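Local coordinates for protein response regulator aspartate phosphatase I (Bacillus subtilis subsp. subtilis, PDB 4I1A) that dephosphorylates the sporulation phosphotransferase Spo0F and activates excision and transfer of the mobile element ICEBs1 by inactivating its repressor ImmR, at residues A[228-231]-A[232-236]; A[204-207]-A[208-211]. All blocks are in the same frame, centred on the assembly; numbering follows the deposited sequence.

Interaction 1 of 2, residues A[228-231]-A[232-236]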
loop_
_atom_site.group_PDB
_atom_site.type_symbol
_atom_site.label_atom_id
_atom_site.label_comp_id
_atom_site.label_asym_id
_atom_site.label_seq_id
_atom_site.Cartn_x
_atom_site.Cartn_y
_atom_site.Cartn_z
ATOM N N MET A 228 7.048 -5.690 -5.958
ATOM C CA MET A 228 5.642 -5.764 -5.583
ATOM C C MET A 228 4.920 -4.454 -5.900
ATOM O O MET A 228 3.856 -4.444 -6.523
ATOM C CB MET A 228 5.507 -6.105 -4.093
ATOM C CG MET A 228 4.061 -6.310 -3.612
ATOM S SD MET A 228 3.919 -6.431 -1.808
ATOM C CE MET A 228 4.350 -4.777 -1.299
ATOM N N ASN A 229 5.506 -3.345 -5.473
ATOM C CA ASN A 229 4.873 -2.047 -5.663
ATOM C C ASN A 229 4.836 -1.629 -7.131
ATOM O O ASN A 229 3.869 -1.015 -7.583
ATOM C CB ASN A 229 5.574 -1.005 -4.812
ATOM C CG ASN A 229 5.198 -1.111 -3.360
ATOM O OD1 ASN A 229 4.019 -1.225 -3.030
ATOM N ND2 ASN A 229 6.196 -1.077 -2.479
ATOM N N ILE A 230 5.886 -1.982 -7.869
ATOM C CA ILE A 230 5.902 -1.812 -9.314
ATOM C C ILE A 230 4.753 -2.573 -9.956
ATOM O O ILE A 230 4.006 -2.012 -10.758
ATOM C CB ILE A 230 7.255 -2.238 -9.924
ATOM C CG1 ILE A 230 8.319 -1.174 -9.612
ATOM C CG2 ILE A 230 7.142 -2.380 -11.421
ATOM C CD1 ILE A 230 9.739 -1.622 -9.914
ATOM N N GLY A 231 4.606 -3.845 -9.584
ATOM C CA GLY A 231 3.519 -4.675 -10.075
ATOM C C GLY A 231 2.158 -4.080 -9.746
ATOM O O GLY A 231 1.243 -4.123 -10.566
ATOM N N ILE A 232 2.023 -3.514 -8.549
ATOM C CA ILE A 232 0.769 -2.865 -8.162
ATOM C C ILE A 232 0.432 -1.646 -9.038
ATOM O O ILE A 232 -0.711 -1.487 -9.462
ATOM C CB ILE A 232 0.770 -2.468 -6.666
ATOM C CG1 ILE A 232 0.700 -3.726 -5.801
ATOM C CG2 ILE A 232 -0.372 -1.493 -6.341
ATOM C CD1 ILE A 232 0.662 -3.436 -4.321
ATOM N N CYS A 233 1.419 -0.791 -9.313
ATOM C CA CYS A 233 1.193 0.343 -10.220
ATOM C C CYS A 233 0.807 -0.125 -11.627
ATOM O O CYS A 233 -0.130 0.403 -12.233
ATOM C CB CYS A 233 2.416 1.259 -10.292
ATOM S SG CYS A 233 2.828 2.040 -8.729
ATOM N N TYR A 234 1.524 -1.125 -12.129
ATOM C CA TYR A 234 1.259 -1.673 -13.452
ATOM C C TYR A 234 -0.163 -2.206 -13.574
ATOM O O TYR A 234 -0.819 -1.996 -14.592
ATOM C CB TYR A 234 2.273 -2.762 -13.782
ATOM C CG TYR A 234 3.554 -2.250 -14.428
ATOM C CD1 TYR A 234 3.524 -1.241 -15.386
ATOM C CD2 TYR A 234 4.787 -2.792 -14.091
ATOM C CE1 TYR A 234 4.685 -0.784 -15.984
ATOM C CE2 TYR A 234 5.952 -2.340 -14.683
ATOM C CZ TYR A 234 5.897 -1.337 -15.629
ATOM O OH TYR A 234 7.057 -0.894 -16.227
ATOM N N ASP A 235 -0.637 -2.876 -12.525
ATOM C CA ASP A 235 -2.010 -3.380 -12.464
ATOM C C ASP A 235 -2.996 -2.223 -12.604
ATOM O O ASP A 235 -3.978 -2.312 -13.342
ATOM C CB ASP A 235 -2.244 -4.143 -11.137
ATOM C CG ASP A 235 -3.707 -4.515 -10.910
ATOM O OD1 ASP A 235 -4.379 -4.938 -11.870
ATOM O OD2 ASP A 235 -4.196 -4.377 -9.770
ATOM N N GLU A 236 -2.725 -1.141 -11.884
ATOM C CA GLU A 236 -3.526 0.073 -11.978
ATOM C C GLU A 236 -3.458 0.701 -13.364
ATOM O O GLU A 236 -4.436 1.267 -13.845
ATOM C CB GLU A 236 -3.062 1.098 -10.936
ATOM C CG GLU A 236 -3.357 0.686 -9.512
ATOM C CD GLU A 236 -4.846 0.647 -9.225
ATOM O OE1 GLU A 236 -5.588 1.456 -9.829
ATOM O OE2 GLU A 236 -5.272 -0.194 -8.401
#
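Ile230 and Tyr234, one helical turn apart, leave the helix together on one flank. The CG2 methyl of Ile230 meets the ring obliquely, 3.5 Å from Tyr234 CE2. Ile230 keeps CG1 beside its own backbone N (chi1 -74°), which leaves CG2 anti to N, where it meets the ring. The backbone beneath is regular: Tyr234 N donates to Ile230 O over 3.0 Å with an N-H...O angle of 167°, while CD2 of the same tyrosine rests 3.5 Å from Ile230 O. One residue earlier, Cys233 N bonds Asn229 O at 3.0 Å. On another side of the helix Ile232 CG1 lies against Met228 O at 3.3 Å, and the Asp235 carboxylate forms a salt bridge with Lys275. Outward, Tyr234 touches Leu204 of helix 200-215 and Ala243 of helix 240-257. With a serine in place of Tyr234, Ile230 CG2 would probably lose the ring it leans on and a gap would open beside Leu204. Residues 228-236 fall in the predicted fourth tetratricopeptide repeat, and their helix packs on helices 200-215, 240-257 and 261-275, as in a stack of helical repeats.

Interaction 2 of 2, residues A[204-207]-A[208-211]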
loop_
_atom_site.group_PDB
_atom_site.type_symbol
_atom_site.label_atom_id
_atom_site.label_comp_id
_atom_site.label_asym_id
_atom_site.label_seq_id
_atom_site.Cartn_x
_atom_site.Cartn_y
_atom_site.Cartn_z
ATOM N N LEU A 204 5.040 4.870 -10.286
ATOM C CA LEU A 204 5.858 3.859 -10.944
ATOM C C LEU A 204 7.299 4.345 -11.179
ATOM O O LEU A 204 8.255 3.582 -11.009
ATOM C CB LEU A 204 5.216 3.417 -12.266
ATOM C CG LEU A 204 6.053 2.414 -13.069
ATOM C CD1 LEU A 204 6.086 1.043 -12.382
ATOM C CD2 LEU A 204 5.573 2.306 -14.508
ATOM N N GLU A 205 7.458 5.610 -11.569
ATOM C CA GLU A 205 8.799 6.158 -11.773
ATOM C C GLU A 205 9.580 6.108 -10.470
ATOM O O GLU A 205 10.755 5.744 -10.462
ATOM C CB GLU A 205 8.757 7.592 -12.310
ATOM C CG GLU A 205 8.169 7.755 -13.706
ATOM C CD GLU A 205 7.681 9.181 -13.969
ATOM O OE1 GLU A 205 8.185 10.121 -13.309
ATOM O OE2 GLU A 205 6.781 9.361 -14.822
ATOM N N GLN A 206 8.928 6.473 -9.367
ATOM C CA GLN A 206 9.575 6.409 -8.059
ATOM C C GLN A 206 10.015 4.989 -7.717
ATOM O O GLN A 206 11.179 4.755 -7.385
ATOM C CB GLN A 206 8.653 6.932 -6.964
ATOM C CG GLN A 206 8.548 8.444 -6.919
ATOM C CD GLN A 206 9.899 9.124 -6.798
ATOM O OE1 GLN A 206 10.720 8.766 -5.953
ATOM N NE2 GLN A 206 10.137 10.107 -7.655
ATOM N N PHE A 207 9.076 4.047 -7.797
ATOM C CA PHE A 207 9.347 2.652 -7.463
ATOM C C PHE A 207 10.422 2.058 -8.371
ATOM O O PHE A 207 11.205 1.219 -7.928
ATOM C CB PHE A 207 8.065 1.805 -7.523
ATOM C CG PHE A 207 7.108 2.047 -6.373
ATOM C CD1 PHE A 207 7.545 1.986 -5.056
ATOM C CD2 PHE A 207 5.768 2.324 -6.612
ATOM C CE1 PHE A 207 6.664 2.200 -4.001
ATOM C CE2 PHE A 207 4.882 2.545 -5.559
ATOM C CZ PHE A 207 5.330 2.479 -4.255
ATOM N N LEU A 208 10.466 2.485 -9.632
ATOM C CA LEU A 208 11.519 2.014 -10.545
ATOM C C LEU A 208 12.898 2.460 -10.072
ATOM O O LEU A 208 13.873 1.717 -10.191
ATOM C CB LEU A 208 11.275 2.464 -11.989
ATOM C CG LEU A 208 10.156 1.690 -12.707
ATOM C CD1 LEU A 208 9.798 2.351 -14.031
ATOM C CD2 LEU A 208 10.540 0.228 -12.927
ATOM N N LYS A 209 12.978 3.667 -9.526
ATOM C CA LYS A 209 14.235 4.143 -8.972
ATOM C C LYS A 209 14.585 3.308 -7.754
ATOM O O LYS A 209 15.732 2.927 -7.560
ATOM C CB LYS A 209 14.164 5.630 -8.608
ATOM C CG LYS A 209 14.194 6.559 -9.814
ATOM C CD LYS A 209 14.592 7.985 -9.421
ATOM C CE LYS A 209 13.542 8.648 -8.540
ATOM N NZ LYS A 209 14.068 9.870 -7.855
ATOM N N SER A 210 13.583 3.007 -6.941
ATOM C CA SER A 210 13.798 2.218 -5.738
ATOM C C SER A 210 14.397 0.854 -6.057
ATOM O O SER A 210 15.308 0.395 -5.370
ATOM C CB SER A 210 12.484 2.073 -4.971
ATOM O OG SER A 210 11.987 3.353 -4.613
ATOM N N LEU A 211 13.891 0.227 -7.117
ATOM C CA LEU A 211 14.369 -1.077 -7.568
ATOM C C LEU A 211 15.839 -1.032 -7.958
ATOM O O LEU A 211 16.596 -1.948 -7.644
ATOM C CB LEU A 211 13.540 -1.576 -8.756
ATOM C CG LEU A 211 13.943 -2.949 -9.305
ATOM C CD1 LEU A 211 13.875 -3.996 -8.202
ATOM C CD2 LEU A 211 13.073 -3.361 -10.490
#
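Leu204 and Leu208 cross obliquely one turn apart, CG of Leu204 reaching to 3.9 Å from CD1 of Leu208. Packing is closer where the second leucine leans back on the chain: Leu208 CG lies 3.2 Å from the carbonyl O of Leu204, the same oxygen that accepts the backbone N-H of Leu208 at 2.8 Å. CG of Leu208 stands beside its own backbone N (chi1 -75°), and this folds the isobutyl group back over the preceding turn. The next face round the helix is buried. Phe207 touches both Ala191 of helix 180-196 and Asn229 of helix 220-236, its carbonyl O holding the N-H of Leu211 at 3.0 Å, and Leu211 itself goes on to touch His227. Residues 204-211 belong to the predicted third tetratricopeptide repeat, and the surroundings of helix 200-215 are consistent with a TPR stack: helices 180-196 and 220-236, its neighbours in sequence, both touch its side chains. Ser210 is buried too: its N-H is held by Gln206 O, and its OG is hydrogen-bonded to Gln187 OE1 of helix 180-196. Gln206 O lies 3.2 Å from the same Ser210 OG and may compete for its proton. The other flank is looser. Gln206 and Lys209 extend from the helix as neighbours, and Lys209 CE is equally far, 3.8 Å, from OE1 and NE2 of Gln206. A bend at chi2 of Gln206 (-55°) brings its amide round to that methylene, while the side chain also touches Gln187 and Ala191. Glu205 extends into the exposed surface beyond them, where it meets a crystal neighbour.

Overall arrangement
The two contacts sit on helices that follow each other in the chain, 200-215 for interaction 2 and 220-236 for interaction 1, with centres about 11 Å apart. They touch directly through apolar packing. Phe207 lies against the second helix at two places: its CE1 is 3.5 Å from Asn229 CB, and its CD2 is 3.6 Å from Cys233 SG. Leu204 CD2 meets Tyr234 CE1 at 3.5 Å, and Leu208 CD2 approaches Ile230 CD1 to 3.6 Å. The leucine pair of interaction 2 and the isoleucine–tyrosine pair of interaction 1 thus match in reversed order, joining predicted repeats 3 and 4 of the TPR domain.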